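Local atomic coordinates of putative cytosine/guanine deaminase (Unidentified, PDB entry 2PAJ), a protein that deaminates 2-amino-4-hydroxypteridines such as isoxanthopterin by zinc-dependent hydrolysis, releasing ammonium and the corresponding 2,4-dihydroxypteridines. Residues 166-171 with 194-199; 203-208 with 241-246. All blocks are in the same frame, centred on the assembly; numbering follows the deposited sequence.

How the interactions relate
Both contacts lie in the (beta/alpha) barrel of the amidohydrolase fold and involve helix 190-203 or the chain that leaves it. Interaction 1 joins the end of strand 163-168 to that helix. Interaction 2 joins the loop after the helix to the turn that enters strand 244-248. I197 links them: it touches R168 in interaction 1, and its CG2 packs 3.8 Å from CD1 of L243. Their chemistry differs with their place. Interaction 1 is buried and rests on a salt-bridge network near the catalytic ends of the strands, whereas interaction 2, at the opposite ends of the strands, is partly buried and rests on a methyl group over an imidazole.

Interaction 1 of 2, residues 166-171 with 194-199; sequences LLRGGA and VADIER
R168 and D196 meet with their side chains crossing at nearly a right angle, and the planes of guanidinium and carboxylate stand 83° apart. This excludes the coplanar two-oxygen pairing. Instead R168 comes side-on and gives two N-H groups to one oxygen: NH2 lies 2.8 Å from D196 OD1 along its anti lone pair and makes the straighter bond (159° at the hydrogen), while NE, 3.3 Å from the same OD1, approaches from above the carboxylate plane in a longer, more bent one (136°). OD1 in turn lies at the edge of the guanidinium, close to its plane. The arginine chain bends at its second torsion, and nearer the backbone its CG rests 4.2 Å from CG1 of I197. The other carboxylate oxygen is held from within the helix, where R199 NH1 reaches the syn lone pair of D196 OD2 at 2.6 Å. One carboxylate thus stands between two arginines, which probably stabilises its negative charge. E188 forms a second salt bridge with R168, and Y141 and Y193 make cation-pi contacts with it. The network ties the C-terminal end of barrel strand 163-168, which pairs with strands 131-136 and 213-217, to the outer helix 190-203.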
loop_
_atom_site.group_PDB
_atom_site.type_symbol
_atom_site.label_atom_id
_atom_site.label_comp_id
_atom_site.label_asym_id
_atom_site.label_seq_id
_atom_site.Cartn_x
_atom_site.Cartn_y
_atom_site.Cartn_z
ATOM N N LEU A 166 6.947 1.951 -6.258
ATOM C CA LEU A 166 7.839 2.971 -5.725
ATOM C C LEU A 166 7.292 4.382 -5.898
ATOM O O LEU A 166 7.015 4.821 -7.012
ATOM C CB LEU A 166 9.211 2.874 -6.391
ATOM C CG LEU A 166 10.235 3.928 -5.956
ATOM C CD1 LEU A 166 10.441 3.868 -4.449
ATOM C CD2 LEU A 166 11.540 3.707 -6.696
ATOM N N LEU A 167 7.138 5.084 -4.782
ATOM C CA LEU A 167 6.640 6.453 -4.790
ATOM C C LEU A 167 7.854 7.343 -4.487
ATOM O O LEU A 167 8.050 7.795 -3.362
ATOM C CB LEU A 167 5.561 6.633 -3.716
ATOM C CG LEU A 167 4.445 5.589 -3.607
ATOM C CD1 LEU A 167 3.478 6.003 -2.512
ATOM C CD2 LEU A 167 3.732 5.462 -4.928
ATOM N N ARG A 168 8.665 7.575 -5.515
ATOM C CA ARG A 168 9.891 8.359 -5.418
ATOM C C ARG A 168 9.631 9.761 -4.891
ATOM O O ARG A 168 9.150 10.626 -5.616
ATOM C CB ARG A 168 10.556 8.414 -6.801
ATOM C CG ARG A 168 12.082 8.466 -6.807
ATOM C CD ARG A 168 12.626 9.786 -6.276
ATOM N NE ARG A 168 14.072 9.895 -6.460
ATOM C CZ ARG A 168 14.803 10.931 -6.062
ATOM N NH1 ARG A 168 14.226 11.956 -5.456
ATOM N NH2 ARG A 168 16.113 10.934 -6.258
ATOM N N GLY A 169 9.962 9.975 -3.622
ATOM C CA GLY A 169 9.744 11.270 -3.007
ATOM C C GLY A 169 10.983 12.133 -2.925
ATOM O O GLY A 169 12.054 11.742 -3.378
ATOM N N GLY A 170 10.833 13.317 -2.346
ATOM C CA GLY A 170 11.963 14.214 -2.208
ATOM C C GLY A 170 11.586 15.683 -2.221
ATOM O O GLY A 170 10.408 16.048 -2.229
ATOM N N ALA A 171 12.602 16.534 -2.209
ATOM C CA ALA A 171 12.383 17.968 -2.235
ATOM C C ALA A 171 13.535 18.704 -2.885
ATOM O O ALA A 171 14.658 18.208 -2.951
ATOM C CB ALA A 171 12.164 18.497 -0.825
ATOM N N VAL A 194 14.586 14.728 -11.438
ATOM C CA VAL A 194 14.052 14.350 -12.740
ATOM C C VAL A 194 14.874 13.258 -13.411
ATOM O O VAL A 194 14.335 12.294 -13.936
ATOM C CB VAL A 194 13.995 15.570 -13.688
ATOM C CG1 VAL A 194 13.348 15.184 -15.006
ATOM C CG2 VAL A 194 13.233 16.700 -13.026
ATOM N N ALA A 195 16.187 13.423 -13.390
ATOM C CA ALA A 195 17.085 12.464 -14.003
ATOM C C ALA A 195 16.887 11.078 -13.406
ATOM O O ALA A 195 16.775 10.083 -14.126
ATOM C CB ALA A 195 18.528 12.919 -13.813
ATOM N N ASP A 196 16.823 11.026 -12.083
ATOM C CA ASP A 196 16.669 9.765 -11.382
ATOM C C ASP A 196 15.407 9.033 -11.766
ATOM O O ASP A 196 15.412 7.814 -11.951
ATOM C CB ASP A 196 16.672 9.997 -9.880
ATOM C CG ASP A 196 16.983 8.738 -9.109
ATOM O OD1 ASP A 196 16.787 8.735 -7.872
ATOM O OD2 ASP A 196 17.430 7.755 -9.745
ATOM N N ILE A 197 14.323 9.779 -11.892
ATOM C CA ILE A 197 13.060 9.178 -12.246
ATOM C C ILE A 197 13.060 8.581 -13.647
ATOM O O ILE A 197 12.464 7.525 -13.883
ATOM C CB ILE A 197 11.930 10.193 -12.064
ATOM C CG1 ILE A 197 11.572 10.263 -10.577
ATOM C CG2 ILE A 197 10.724 9.810 -12.897
ATOM C CD1 ILE A 197 10.343 11.064 -10.277
ATOM N N GLU A 198 13.749 9.235 -14.572
ATOM C CA GLU A 198 13.832 8.726 -15.935
ATOM C C GLU A 198 14.608 7.403 -15.879
ATOM O O GLU A 198 14.246 6.405 -16.510
ATOM C CB GLU A 198 14.530 9.762 -16.812
ATOM C CG GLU A 198 13.819 11.114 -16.756
ATOM C CD GLU A 198 14.227 12.071 -17.870
ATOM O OE1 GLU A 198 15.406 12.512 -17.890
ATOM O OE2 GLU A 198 13.364 12.384 -18.724
ATOM N N ARG A 199 15.662 7.405 -15.073
ATOM C CA ARG A 199 16.477 6.224 -14.888
ATOM C C ARG A 199 15.579 5.106 -14.347
ATOM O O ARG A 199 15.517 4.018 -14.922
ATOM C CB ARG A 199 17.609 6.541 -13.913
ATOM C CG ARG A 199 18.392 5.340 -13.472
ATOM C CD ARG A 199 18.959 5.571 -12.074
ATOM N NE ARG A 199 19.020 4.332 -11.294
ATOM C CZ ARG A 199 18.549 4.214 -10.054
ATOM N NH1 ARG A 199 17.988 5.257 -9.453
ATOM N NH2 ARG A 199 18.618 3.048 -9.418
#

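Interaction 2 of 2, residues 203-208 with 241-246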
loop_
_atom_site.group_PDB
_atom_site.type_symbol
_atom_site.label_atom_id
_atom_site.label_comp_id
_atom_site.label_asym_id
_atom_site.label_seq_id
_atom_site.Cartn_x
_atom_site.Cartn_y
_atom_site.Cartn_z
ATOM N N ARG A 203 14.173 1.579 -15.934
ATOM C CA ARG A 203 14.690 0.373 -15.322
ATOM C C ARG A 203 13.648 -0.565 -14.728
ATOM O O ARG A 203 13.655 -1.761 -15.021
ATOM C CB ARG A 203 15.692 0.768 -14.242
ATOM C CG ARG A 203 16.594 -0.332 -13.705
ATOM C CD ARG A 203 17.331 0.249 -12.503
ATOM N NE ARG A 203 18.509 -0.488 -12.025
ATOM C CZ ARG A 203 18.528 -1.783 -11.735
ATOM N NH1 ARG A 203 17.424 -2.510 -11.881
ATOM N NH2 ARG A 203 19.642 -2.344 -11.276
ATOM N N TYR A 204 12.747 -0.029 -13.906
ATOM C CA TYR A 204 11.752 -0.857 -13.227
ATOM C C TYR A 204 10.277 -0.798 -13.623
ATOM O O TYR A 204 9.571 -1.801 -13.519
ATOM C CB TYR A 204 11.806 -0.586 -11.738
ATOM C CG TYR A 204 13.155 -0.739 -11.109
ATOM C CD1 TYR A 204 13.892 0.383 -10.727
ATOM C CD2 TYR A 204 13.668 -2.009 -10.820
ATOM C CE1 TYR A 204 15.097 0.252 -10.062
ATOM C CE2 TYR A 204 14.877 -2.155 -10.159
ATOM C CZ TYR A 204 15.583 -1.020 -9.779
ATOM O OH TYR A 204 16.758 -1.155 -9.091
ATOM N N HIS A 205 9.809 0.367 -14.056
ATOM C CA HIS A 205 8.401 0.533 -14.403
ATOM C C HIS A 205 7.868 -0.303 -15.570
ATOM O O HIS A 205 8.365 -0.229 -16.690
ATOM C CB HIS A 205 8.094 2.013 -14.649
ATOM C CG HIS A 205 6.633 2.327 -14.748
ATOM N ND1 HIS A 205 5.995 2.539 -15.952
ATOM C CD2 HIS A 205 5.686 2.484 -13.791
ATOM C CE1 HIS A 205 4.721 2.815 -15.733
ATOM N NE2 HIS A 205 4.508 2.789 -14.430
ATOM N N ASP A 206 6.854 -1.108 -15.263
ATOM C CA ASP A 206 6.155 -1.959 -16.217
ATOM C C ASP A 206 4.765 -1.324 -16.290
ATOM O O ASP A 206 4.148 -1.075 -15.261
ATOM C CB ASP A 206 6.056 -3.390 -15.682
ATOM C CG ASP A 206 5.205 -4.289 -16.563
ATOM O OD1 ASP A 206 4.403 -3.770 -17.371
ATOM O OD2 ASP A 206 5.318 -5.525 -16.441
ATOM N N ALA A 207 4.265 -1.069 -17.492
ATOM C CA ALA A 207 2.971 -0.427 -17.629
ATOM C C ALA A 207 1.741 -1.328 -17.656
ATOM O O ALA A 207 0.613 -0.820 -17.652
ATOM C CB ALA A 207 2.978 0.461 -18.844
ATOM N N SER A 208 1.921 -2.646 -17.658
ATOM C CA SER A 208 0.747 -3.519 -17.688
ATOM C C SER A 208 -0.090 -3.303 -16.443
ATOM O O SER A 208 0.410 -2.841 -15.416
ATOM C CB SER A 208 1.134 -4.999 -17.794
ATOM O OG SER A 208 1.598 -5.515 -16.568
ATOM N N LEU A 241 6.364 10.347 -19.154
ATOM C CA LEU A 241 6.858 8.984 -18.984
ATOM C C LEU A 241 5.720 8.002 -18.696
ATOM O O LEU A 241 5.964 6.817 -18.476
ATOM C CB LEU A 241 7.874 8.924 -17.839
ATOM C CG LEU A 241 9.228 9.614 -18.051
ATOM C CD1 LEU A 241 10.081 9.573 -16.787
ATOM C CD2 LEU A 241 9.933 8.926 -19.191
ATOM N N GLY A 242 4.485 8.504 -18.694
ATOM C CA GLY A 242 3.332 7.661 -18.428
ATOM C C GLY A 242 3.272 7.150 -16.997
ATOM O O GLY A 242 2.869 6.013 -16.748
ATOM N N LEU A 243 3.669 7.997 -16.052
ATOM C CA LEU A 243 3.664 7.627 -14.642
ATOM C C LEU A 243 2.574 8.382 -13.889
ATOM O O LEU A 243 2.066 9.391 -14.374
ATOM C CB LEU A 243 5.010 7.962 -13.995
ATOM C CG LEU A 243 6.316 7.449 -14.579
ATOM C CD1 LEU A 243 7.451 7.971 -13.729
ATOM C CD2 LEU A 243 6.315 5.929 -14.616
ATOM N N ARG A 244 2.224 7.889 -12.701
ATOM C CA ARG A 244 1.217 8.544 -11.870
ATOM C C ARG A 244 1.895 9.452 -10.844
ATOM O O ARG A 244 3.092 9.323 -10.575
ATOM C CB ARG A 244 0.344 7.512 -11.155
ATOM C CG ARG A 244 -0.418 6.643 -12.118
ATOM C CD ARG A 244 -1.715 6.161 -11.543
ATOM N NE ARG A 244 -2.565 5.683 -12.624
ATOM C CZ ARG A 244 -3.887 5.591 -12.558
ATOM N NH1 ARG A 244 -4.531 5.942 -11.450
ATOM N NH2 ARG A 244 -4.566 5.170 -13.612
ATOM N N MET A 245 1.126 10.379 -10.282
ATOM C CA MET A 245 1.657 11.324 -9.304
ATOM C C MET A 245 1.017 11.141 -7.931
ATOM O O MET A 245 -0.187 10.897 -7.817
ATOM C CB MET A 245 1.418 12.743 -9.795
ATOM C CG MET A 245 2.127 13.093 -11.097
ATOM S SD MET A 245 1.249 14.356 -11.992
ATOM C CE MET A 245 0.609 13.403 -13.223
ATOM N N HIS A 246 1.830 11.266 -6.887
ATOM C CA HIS A 246 1.352 11.112 -5.526
ATOM C C HIS A 246 2.097 12.015 -4.560
ATOM O O HIS A 246 3.289 12.231 -4.709
ATOM C CB HIS A 246 1.505 9.656 -5.098
ATOM C CG HIS A 246 1.245 9.421 -3.645
ATOM N ND1 HIS A 246 2.240 9.062 -2.764
ATOM C CD2 HIS A 246 0.108 9.503 -2.917
ATOM C CE1 HIS A 246 1.726 8.933 -1.553
ATOM N NE2 HIS A 246 0.434 9.197 -1.620
#
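H205 has CG anti to the backbone N (chi1 -169°), beside its own carbonyl carbon, while L243 places CG anti to its carbonyl carbon (chi1 -54°). These torsions send the two side chains past each other in opposite directions and bring one leucine methyl over the flat of the imidazole. The evidence for a centred approach is direct. L243 CD2 lies 3.5 Å from the centroid of the H205 ring and only 2° off its normal, and its separations from the individual ring atoms are almost equal, from 3.6 Å at H205 CD2 to 3.7 Å at H205 CE1. This is a CH-pi contact over the ring face. A second, lesser approach comes from the backbone: the carbonyl O of G242 lies 3.8 Å from H205 CE1, oblique to the ring.

A turn lies next to each partner in the chain. Just before L243, G242, with its positive phi, closes helix 228-240 in a Schellman motif, and the chain then runs through L243 into strand 244-248. Just after H205, D206 forms an Asx turn, its OD1 accepting from the backbone N of S208 at 2.7 Å, as the loop leads from helix 190-203 towards strand 213-217. H205 also touches R214 and V215 of that strand, so the pair lies where two successive helix-to-strand connections of the barrel meet, away from the zinc site.

With a methyl centred over the face, the ring serves this contact through its pi surface, and its nitrogens make no hydrogen bond to 241-246. A contact of this kind probably rests mainly on dispersion and close fit, and the geometry does not require a charged imidazole: a polar side chain is used here for its nonpolar face.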